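Side-chain contacts in beta-xylanase (Roseburia intestinalis L1-82, PDB 6SGF), which binds xylan with low affinity through this CBM86 module, one domain of a larger family 10 xylanase that probably cleaves internal beta-1,4-xylosidic linkages: residues 47-52 and 126-131; 71-74 and 78-81; 81-86 and 97-102. All blocks are in the same frame, centred on the assembly; numbering follows the deposited sequence.

Interaction 1 of 3, residues 47-52 and 126-131; sequences ESIEMS and VTFELK. With CD (cadmium ion), chain S.
Ile-49 meets Phe-128 and Leu-130 with two different branches of its side chain, and this joins the end of strand 40-50 in one sheet to the end of strand 119-130 in the other. With CG1 anti to the carbonyl carbon (chi1 -54°), the longer branch carries CD1 over one face of the Phe-128 ring, offset toward the rim at CG. Ile-49 CD1 lies 3.8 Å from the ring centroid, a CH-pi contact. The other branch, anti to the backbone N, brings Ile-49 CG2 within 4.2 Å of Leu-130 CD2. A beta-branched residue suits this place because it offers two methyl groups to two separate partners. Val-54 and Phe-9 also pack on Ile-49, while Ile-104 and Val-107 lie against Phe-128.

At the surface the extended chain of Lys-131 runs out to the short 3-10 segment, where Lys-131 NZ donates to Ser-52 O at 2.9 Å. The donor stands above the carbonyl plane, 41° out of it. Next to Phe-128 in the strand, Glu-129 turns off this contact and holds a cadmium ion with both carboxylate oxygens.

The chemistry is thus graded from inside to outside. One methyl-on-ring and one methyl-to-methyl contact join the sheets in the buried part, and a single lysine-to-carbonyl bond ties the exposed end, where the long aliphatic chain lets the ammonium span from one strand end to the other segment.

Interaction 2 of 3, residues 71-74 and 78-81; sequences KVYN and DATA. With XYP (beta-D-xylopyranose), chain H.
Tyr-73 and Ala-79 bring their CA atoms to 4.5 Å where the loop 78-81 doubles back over the end of strand 68-73. The loop residues form no regular strand, and water mediates the backbone link: one molecule receives the N-H of Thr-80 and donates to Val-72 O and Asn-74 OD1, while a second joins Asn-74 N to Asp-78 O. The Asn-74 amide is further held through ND2 by Asp-101 O.

Ala-79 can sit this close because its CB is small. It rests over one face of the Tyr-73 ring and touches Lys-71 CB at 3.7 Å. Beyond it the fully extended chain of Lys-71, CG anti to the carbonyl carbon (chi1 -62°), carries the ammonium to Asp-78. Lys-71 NZ and Asp-78 OD1 make a 2.8 Å salt bridge on the syn lone pair of that oxygen. Ala-79 N reaches the anti side of Asp-78 OD1 at 2.7 Å, 21° out of the carboxylate plane, which helps to fix the carboxylate's rotation. Asp-78 OD2 then accepts from xylose O2 at 2.7 Å, and Lys-71 NZ donates to xylose O3 at 2.9 Å and, weakly, to O2. Were Asp-78 an alanine, the ammonium of Lys-71 would probably lose its ionic mate and xylose O2 the acceptor it now donates to.

Gln-40 binds both the same ammonium and the sugar, and the charged pair is part of the polar side of the glycan pocket, bonding to the adjacent O2 and O3 of one xylose ring.

Interaction 3 of 3, residues 81-86 and 97-102; sequences AANTQY and NPSGDG. With XYP (beta-D-xylopyranose), chain C.
The turn that leads into edge strand 84-88 of the five-stranded sheet is tied to loop 97-102 by a two-bond amide pairing between Asn-83 and the backbone of Ser-99. Asn-83 OD1 accepts from Ser-99 N at 2.8 Å, with the donor in the carbonyl plane on a lone pair, in a nearly straight bond (N-H...O 161°). The other half of the amide returns the bond: Asn-83 ND2 donates to Ser-99 O at 3.0 Å, its partner near the amide plane. Asparagine suits the place because a single flat group offers both an acceptor and a donor, as a peptide does. With CG anti to the carbonyl carbon (chi1 -69°), the amide is brought alongside Pro-98, whose CB lies 3.4 Å from Asn-83 OD1. A water adds a third link, donating to Ala-82 O and Asn-97 O and accepting from Ser-99 OG.

Further along the strand, Tyr-86 turns a ring face to a bound xylose; Tyr-86 CE1 is 3.3 Å from O5 of that sugar. The 97-102 loop runs from strand 93-96 of one sheet to strand 103-110 of the other, and Pro-98 packs on Val-54 and Val-57 of strand 54-62 and on Met-51, while Asn-83 pairs its backbone with Val-72 of strand 68-73.

Along the chain, interactions 2 and 3 both fall inside the long loop closed by interaction 1, and they follow one another, sharing Ala-81. Their centres are about 6 Å apart, and one segment of each belongs to neighbouring strands, 68-73 and 84-88, whereas the centre of interaction 1 is about 14 Å from that of interaction 2 and about 12 Å from that of interaction 3. All three reach the same five-stranded antiparallel sheet. Met-51 connects them: its CE packs 3.7 Å from Asn-74 CB, and it also touches Asn-83. Interaction 1 thus joins the two sheets at one end of the sandwich, while residues of interactions 2 and 3, Lys-71, Asp-78 and Tyr-86, line the glycan pocket of the xylan-binding module.

Interaction 1 of 3, residues 47-52 and 126-131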
loop_
_atom_site.group_PDB
_atom_site.type_symbol
_atom_site.label_atom_id
_atom_site.label_comp_id
_atom_site.label_asym_id
_atom_site.label_seq_id
_atom_site.Cartn_x
_atom_site.Cartn_y
_atom_site.Cartn_z
ATOM N N GLU B 47 -10.310 -8.169 8.814
ATOM C CA GLU B 47 -10.773 -9.553 8.929
ATOM C C GLU B 47 -9.693 -10.282 9.682
ATOM O O GLU B 47 -8.535 -9.975 9.466
ATOM C CB GLU B 47 -10.934 -10.119 7.521
ATOM C CG GLU B 47 -9.540 -10.267 6.828
ATOM C CD GLU B 47 -9.461 -9.424 5.563
ATOM O OE1 GLU B 47 -9.877 -8.236 5.655
ATOM O OE2 GLU B 47 -9.056 -9.943 4.499
ATOM N N SER B 48 -10.012 -11.142 10.621
ATOM C CA SER B 48 -8.890 -11.823 11.237
ATOM C C SER B 48 -8.451 -12.988 10.369
ATOM O O SER B 48 -9.153 -13.414 9.454
ATOM C CB SER B 48 -9.197 -12.113 12.697
ATOM O OG SER B 48 -10.584 -12.439 12.888
ATOM N N ILE B 49 -7.187 -13.329 10.544
ATOM C CA ILE B 49 -6.454 -14.337 9.804
ATOM C C ILE B 49 -5.959 -15.310 10.855
ATOM O O ILE B 49 -5.443 -14.885 11.895
ATOM C CB ILE B 49 -5.272 -13.709 9.043
ATOM C CG1 ILE B 49 -5.776 -12.555 8.164
ATOM C CG2 ILE B 49 -4.528 -14.735 8.273
ATOM C CD1 ILE B 49 -4.699 -11.550 7.741
ATOM N N GLU B 50 -6.188 -16.595 10.627
ATOM C CA GLU B 50 -5.739 -17.600 11.570
ATOM C C GLU B 50 -4.231 -17.579 11.658
ATOM O O GLU B 50 -3.516 -17.645 10.653
ATOM C CB GLU B 50 -6.204 -18.989 11.144
ATOM C CG GLU B 50 -7.708 -19.208 11.196
ATOM C CD GLU B 50 -8.277 -18.960 12.562
ATOM O OE1 GLU B 50 -7.613 -19.349 13.552
ATOM O OE2 GLU B 50 -9.371 -18.363 12.644
ATOM N N MET B 51 -3.748 -17.578 12.881
ATOM C CA MET B 51 -2.316 -17.570 13.063
ATOM C C MET B 51 -1.643 -18.767 12.392
ATOM O O MET B 51 -0.563 -18.597 11.824
ATOM C CB MET B 51 -1.972 -17.581 14.547
ATOM C CG MET B 51 -0.502 -17.911 14.813
ATOM S SD MET B 51 0.329 -16.344 14.531
ATOM C CE MET B 51 0.069 -15.580 16.109
ATOM N N SER B 52 -2.203 -19.983 12.493
ATOM C CA SER B 52 -1.449 -21.122 11.953
ATOM C C SER B 52 -1.264 -21.024 10.446
ATOM O O SER B 52 -0.482 -21.803 9.883
ATOM C CB SER B 52 -2.074 -22.490 12.216
ATOM O OG SER B 52 -2.868 -22.922 11.086
ATOM N N VAL B 126 0.669 -3.201 5.638
ATOM C CA VAL B 126 1.002 -4.449 6.316
ATOM C C VAL B 126 0.545 -5.603 5.437
ATOM O O VAL B 126 -0.589 -5.606 4.950
ATOM C CB VAL B 126 0.353 -4.539 7.707
ATOM C CG1 VAL B 126 0.801 -5.848 8.397
ATOM C CG2 VAL B 126 0.723 -3.305 8.547
ATOM N N THR B 127 1.448 -6.549 5.201
ATOM C CA THR B 127 1.220 -7.677 4.306
ATOM C C THR B 127 1.322 -8.989 5.069
ATOM O O THR B 127 2.292 -9.204 5.791
ATOM C CB THR B 127 2.251 -7.700 3.175
ATOM O OG1 THR B 127 2.079 -6.552 2.315
ATOM C CG2 THR B 127 2.071 -9.006 2.390
ATOM N N PHE B 128 0.328 -9.858 4.903
ATOM C CA PHE B 128 0.325 -11.203 5.468
ATOM C C PHE B 128 0.549 -12.201 4.351
ATOM O O PHE B 128 -0.274 -12.294 3.434
ATOM C CB PHE B 128 -0.996 -11.474 6.161
ATOM C CG PHE B 128 -1.228 -10.566 7.327
ATOM C CD1 PHE B 128 -1.682 -9.280 7.131
ATOM C CD2 PHE B 128 -0.941 -10.991 8.601
ATOM C CE1 PHE B 128 -1.868 -8.435 8.199
ATOM C CE2 PHE B 128 -1.140 -10.148 9.688
ATOM C CZ PHE B 128 -1.585 -8.861 9.475
ATOM N N GLU B 129 1.678 -12.903 4.394
ATOM C CA GLU B 129 1.938 -13.964 3.437
ATOM C C GLU B 129 1.626 -15.312 4.074
ATOM O O GLU B 129 2.199 -15.661 5.115
ATOM C CB GLU B 129 3.360 -13.959 2.901
ATOM C CG GLU B 129 3.462 -15.060 1.837
ATOM C CD GLU B 129 4.582 -14.853 0.895
ATOM O OE1 GLU B 129 5.255 -13.813 1.055
ATOM O OE2 GLU B 129 4.800 -15.721 0.005
ATOM N N LEU B 130 0.752 -16.074 3.447
ATOM C CA LEU B 130 0.305 -17.325 4.038
ATOM C C LEU B 130 1.302 -18.431 3.703
ATOM O O LEU B 130 2.066 -18.354 2.742
ATOM C CB LEU B 130 -1.082 -17.691 3.539
ATOM C CG LEU B 130 -2.135 -16.579 3.644
ATOM C CD1 LEU B 130 -3.490 -17.124 3.269
ATOM C CD2 LEU B 130 -2.144 -15.978 5.050
ATOM N N LYS B 131 1.312 -19.459 4.540
ATOM C CA LYS B 131 2.181 -20.601 4.282
ATOM C C LYS B 131 1.793 -21.298 2.986
ATOM O O LYS B 131 0.630 -21.296 2.579
ATOM C CB LYS B 131 2.085 -21.592 5.438
ATOM C CG LYS B 131 2.642 -21.080 6.758
ATOM C CD LYS B 131 2.375 -22.048 7.897
ATOM C CE LYS B 131 2.717 -21.389 9.235
ATOM N NZ LYS B 131 2.318 -22.201 10.415
HETATM CD CD CD S . 7.030 -14.522 -0.470
#

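Interaction 2 of 3, residues 71-74 and 78-81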
loop_
_atom_site.group_PDB
_atom_site.type_symbol
_atom_site.label_atom_id
_atom_site.label_comp_id
_atom_site.label_asym_id
_atom_site.label_seq_id
_atom_site.Cartn_x
_atom_site.Cartn_y
_atom_site.Cartn_z
ATOM N N LYS B 71 4.547 -5.399 16.359
ATOM C CA LYS B 71 3.769 -6.382 17.099
ATOM C C LYS B 71 2.687 -7.012 16.231
ATOM O O LYS B 71 2.003 -6.316 15.483
ATOM C CB LYS B 71 3.074 -5.745 18.313
ATOM C CG LYS B 71 4.015 -5.162 19.334
ATOM C CD LYS B 71 3.202 -4.557 20.503
ATOM C CE LYS B 71 4.072 -3.987 21.612
ATOM N NZ LYS B 71 3.173 -3.700 22.789
ATOM N N VAL B 72 2.512 -8.318 16.383
ATOM C CA VAL B 72 1.413 -9.070 15.798
ATOM C C VAL B 72 0.605 -9.630 16.963
ATOM O O VAL B 72 1.079 -10.502 17.696
ATOM C CB VAL B 72 1.901 -10.175 14.868
ATOM C CG1 VAL B 72 0.711 -10.884 14.238
ATOM C CG2 VAL B 72 2.795 -9.591 13.818
ATOM N N TYR B 73 -0.618 -9.157 17.119
ATOM C CA TYR B 73 -1.455 -9.592 18.231
ATOM C C TYR B 73 -2.218 -10.853 17.842
ATOM O O TYR B 73 -2.522 -11.074 16.662
ATOM C CB TYR B 73 -2.461 -8.518 18.597
ATOM C CG TYR B 73 -1.921 -7.242 19.174
ATOM C CD1 TYR B 73 -1.312 -6.282 18.373
ATOM C CD2 TYR B 73 -2.076 -6.974 20.527
ATOM C CE1 TYR B 73 -0.873 -5.087 18.901
ATOM C CE2 TYR B 73 -1.660 -5.793 21.065
ATOM C CZ TYR B 73 -1.044 -4.860 20.270
ATOM O OH TYR B 73 -0.625 -3.693 20.849
ATOM N N ASN B 74 -2.531 -11.682 18.836
ATOM C CA ASN B 74 -3.373 -12.852 18.588
ATOM C C ASN B 74 -4.387 -13.002 19.721
ATOM O O ASN B 74 -4.609 -14.083 20.262
ATOM C CB ASN B 74 -2.534 -14.116 18.370
ATOM C CG ASN B 74 -1.793 -14.611 19.626
ATOM O OD1 ASN B 74 -1.358 -13.841 20.481
ATOM N ND2 ASN B 74 -1.624 -15.932 19.707
ATOM N N ASP B 78 -1.779 -7.896 25.134
ATOM C CA ASP B 78 -0.582 -7.462 24.434
ATOM C C ASP B 78 -0.137 -8.556 23.479
ATOM O O ASP B 78 -0.597 -9.691 23.548
ATOM C CB ASP B 78 0.549 -7.119 25.399
ATOM C CG ASP B 78 1.430 -5.994 24.887
ATOM O OD1 ASP B 78 1.516 -5.787 23.640
ATOM O OD2 ASP B 78 2.042 -5.308 25.747
ATOM N N ALA B 79 0.777 -8.206 22.585
ATOM C CA ALA B 79 1.377 -9.200 21.710
ATOM C C ALA B 79 2.337 -10.047 22.522
ATOM O O ALA B 79 2.967 -9.561 23.462
ATOM C CB ALA B 79 2.121 -8.515 20.559
ATOM N N THR B 80 2.445 -11.321 22.173
ATOM C CA THR B 80 3.438 -12.156 22.849
ATOM C C THR B 80 4.860 -11.770 22.421
ATOM O O THR B 80 5.096 -11.155 21.374
ATOM C CB THR B 80 3.217 -13.647 22.578
ATOM O OG1 THR B 80 3.525 -13.944 21.206
ATOM C CG2 THR B 80 1.798 -14.060 22.867
ATOM N N ALA B 81 5.829 -12.148 23.248
ATOM C CA ALA B 81 7.223 -11.828 22.945
ATOM C C ALA B 81 7.673 -12.454 21.628
ATOM O O ALA B 81 8.411 -11.832 20.860
ATOM C CB ALA B 81 8.120 -12.281 24.105
HETATM C C1 XYP H . 3.813 -1.641 27.464
HETATM C C2 XYP H . 3.971 -2.250 26.070
HETATM C C3 XYP H . 4.977 -3.347 26.114
HETATM C C4 XYP H . 6.251 -2.936 26.817
HETATM C C5 XYP H . 6.013 -2.330 28.207
HETATM O O2 XYP H . 2.679 -2.651 25.606
HETATM O O3 XYP H . 5.283 -3.722 24.740
HETATM O O4 XYP H . 7.056 -4.120 26.925
HETATM O O5 XYP H . 5.124 -1.183 28.011
HETATM O O HOH W 1 0.924 -12.153 19.803
HETATM O O HOH W 2 -2.238 -11.094 21.549
#

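Interaction 3 of 3, residues 81-86 and 97-102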
loop_
_atom_site.group_PDB
_atom_site.type_symbol
_atom_site.label_atom_id
_atom_site.label_comp_id
_atom_site.label_asym_id
_atom_site.label_seq_id
_atom_site.Cartn_x
_atom_site.Cartn_y
_atom_site.Cartn_z
ATOM N N ALA B 81 5.829 -12.148 23.248
ATOM C CA ALA B 81 7.223 -11.828 22.945
ATOM C C ALA B 81 7.673 -12.454 21.628
ATOM O O ALA B 81 8.411 -11.832 20.860
ATOM C CB ALA B 81 8.120 -12.281 24.105
ATOM N N ALA B 82 7.212 -13.669 21.336
ATOM C CA ALA B 82 7.552 -14.334 20.082
ATOM C C ALA B 82 7.008 -13.597 18.858
ATOM O O ALA B 82 7.499 -13.807 17.740
ATOM C CB ALA B 82 7.024 -15.765 20.101
ATOM N N ASN B 83 5.973 -12.787 19.042
ATOM C CA ASN B 83 5.318 -12.068 17.955
ATOM C C ASN B 83 5.641 -10.579 17.952
ATOM O O ASN B 83 4.888 -9.783 17.371
ATOM C CB ASN B 83 3.828 -12.328 18.050
ATOM C CG ASN B 83 3.490 -13.752 17.706
ATOM O OD1 ASN B 83 4.209 -14.396 16.933
ATOM N ND2 ASN B 83 2.436 -14.268 18.291
ATOM N N THR B 84 6.774 -10.204 18.558
ATOM C CA THR B 84 7.242 -8.833 18.669
ATOM C C THR B 84 8.715 -8.791 18.286
ATOM O O THR B 84 9.483 -9.679 18.661
ATOM C CB THR B 84 7.074 -8.301 20.101
ATOM O OG1 THR B 84 5.720 -8.488 20.524
ATOM C CG2 THR B 84 7.417 -6.828 20.181
ATOM N N GLN B 85 9.124 -7.758 17.564
ATOM C CA GLN B 85 10.546 -7.522 17.326
ATOM C C GLN B 85 10.811 -6.089 17.749
ATOM O O GLN B 85 9.967 -5.226 17.542
ATOM C CB GLN B 85 10.923 -7.775 15.875
ATOM C CG GLN B 85 10.935 -9.245 15.525
ATOM C CD GLN B 85 11.810 -9.567 14.326
ATOM O OE1 GLN B 85 12.463 -8.686 13.752
ATOM N NE2 GLN B 85 11.843 -10.845 13.948
ATOM N N TYR B 86 11.953 -5.841 18.388
ATOM C CA TYR B 86 12.247 -4.539 18.948
ATOM C C TYR B 86 13.466 -3.880 18.311
ATOM O O TYR B 86 14.407 -4.555 17.887
ATOM C CB TYR B 86 12.528 -4.658 20.442
ATOM C CG TYR B 86 11.506 -5.336 21.292
ATOM C CD1 TYR B 86 10.481 -4.619 21.873
ATOM C CD2 TYR B 86 11.580 -6.722 21.552
ATOM C CE1 TYR B 86 9.551 -5.245 22.706
ATOM C CE2 TYR B 86 10.654 -7.347 22.376
ATOM C CZ TYR B 86 9.644 -6.593 22.950
ATOM O OH TYR B 86 8.705 -7.169 23.765
ATOM N N ASN B 97 8.027 -13.246 11.607
ATOM C CA ASN B 97 7.449 -14.552 11.328
ATOM C C ASN B 97 6.711 -15.016 12.584
ATOM O O ASN B 97 7.353 -15.507 13.522
ATOM C CB ASN B 97 8.545 -15.538 10.937
ATOM C CG ASN B 97 9.341 -15.062 9.717
ATOM O OD1 ASN B 97 10.459 -14.551 9.825
ATOM N ND2 ASN B 97 8.733 -15.187 8.559
ATOM N N PRO B 98 5.394 -14.859 12.661
ATOM C CA PRO B 98 4.673 -15.068 13.923
ATOM C C PRO B 98 4.363 -16.533 14.195
ATOM O O PRO B 98 4.353 -17.371 13.303
ATOM C CB PRO B 98 3.366 -14.301 13.684
ATOM C CG PRO B 98 3.100 -14.592 12.239
ATOM C CD PRO B 98 4.454 -14.543 11.559
ATOM N N SER B 99 4.084 -16.827 15.459
ATOM C CA SER B 99 3.751 -18.191 15.851
ATOM C C SER B 99 2.798 -18.130 17.032
ATOM O O SER B 99 2.807 -17.175 17.810
ATOM C CB SER B 99 4.991 -19.044 16.195
ATOM O OG SER B 99 5.887 -18.416 17.101
ATOM N N GLY B 100 1.996 -19.181 17.174
ATOM C CA GLY B 100 1.141 -19.386 18.321
ATOM C C GLY B 100 -0.274 -19.752 17.906
ATOM O O GLY B 100 -0.529 -20.160 16.772
ATOM N N ASP B 101 -1.219 -19.590 18.823
ATOM C CA ASP B 101 -2.577 -20.061 18.601
ATOM C C ASP B 101 -3.521 -18.922 18.241
ATOM O O ASP B 101 -3.211 -17.740 18.390
ATOM C CB ASP B 101 -3.080 -20.808 19.838
ATOM C CG ASP B 101 -2.448 -22.189 19.973
ATOM O OD1 ASP B 101 -2.033 -22.747 18.931
ATOM O OD2 ASP B 101 -2.364 -22.721 21.107
ATOM N N GLY B 102 -4.715 -19.309 17.810
ATOM C CA GLY B 102 -5.778 -18.349 17.618
ATOM C C GLY B 102 -5.658 -17.604 16.299
ATOM O O GLY B 102 -5.061 -18.079 15.333
HETATM C C1 XYP C . 8.433 -4.073 27.008
HETATM C C2 XYP C . 8.999 -5.433 27.416
HETATM C C3 XYP C . 10.490 -5.454 27.417
HETATM C C4 XYP C . 10.981 -4.985 26.095
HETATM C C5 XYP C . 10.356 -3.660 25.639
HETATM O O2 XYP C . 8.558 -5.776 28.731
HETATM O O3 XYP C . 10.931 -6.819 27.572
HETATM O O4 XYP C . 12.379 -4.705 26.126
HETATM O O5 XYP C . 8.908 -3.758 25.613
HETATM O O HOH W 3 7.594 -16.266 16.478
HETATM O O HOH W 4 9.926 -13.247 13.514
#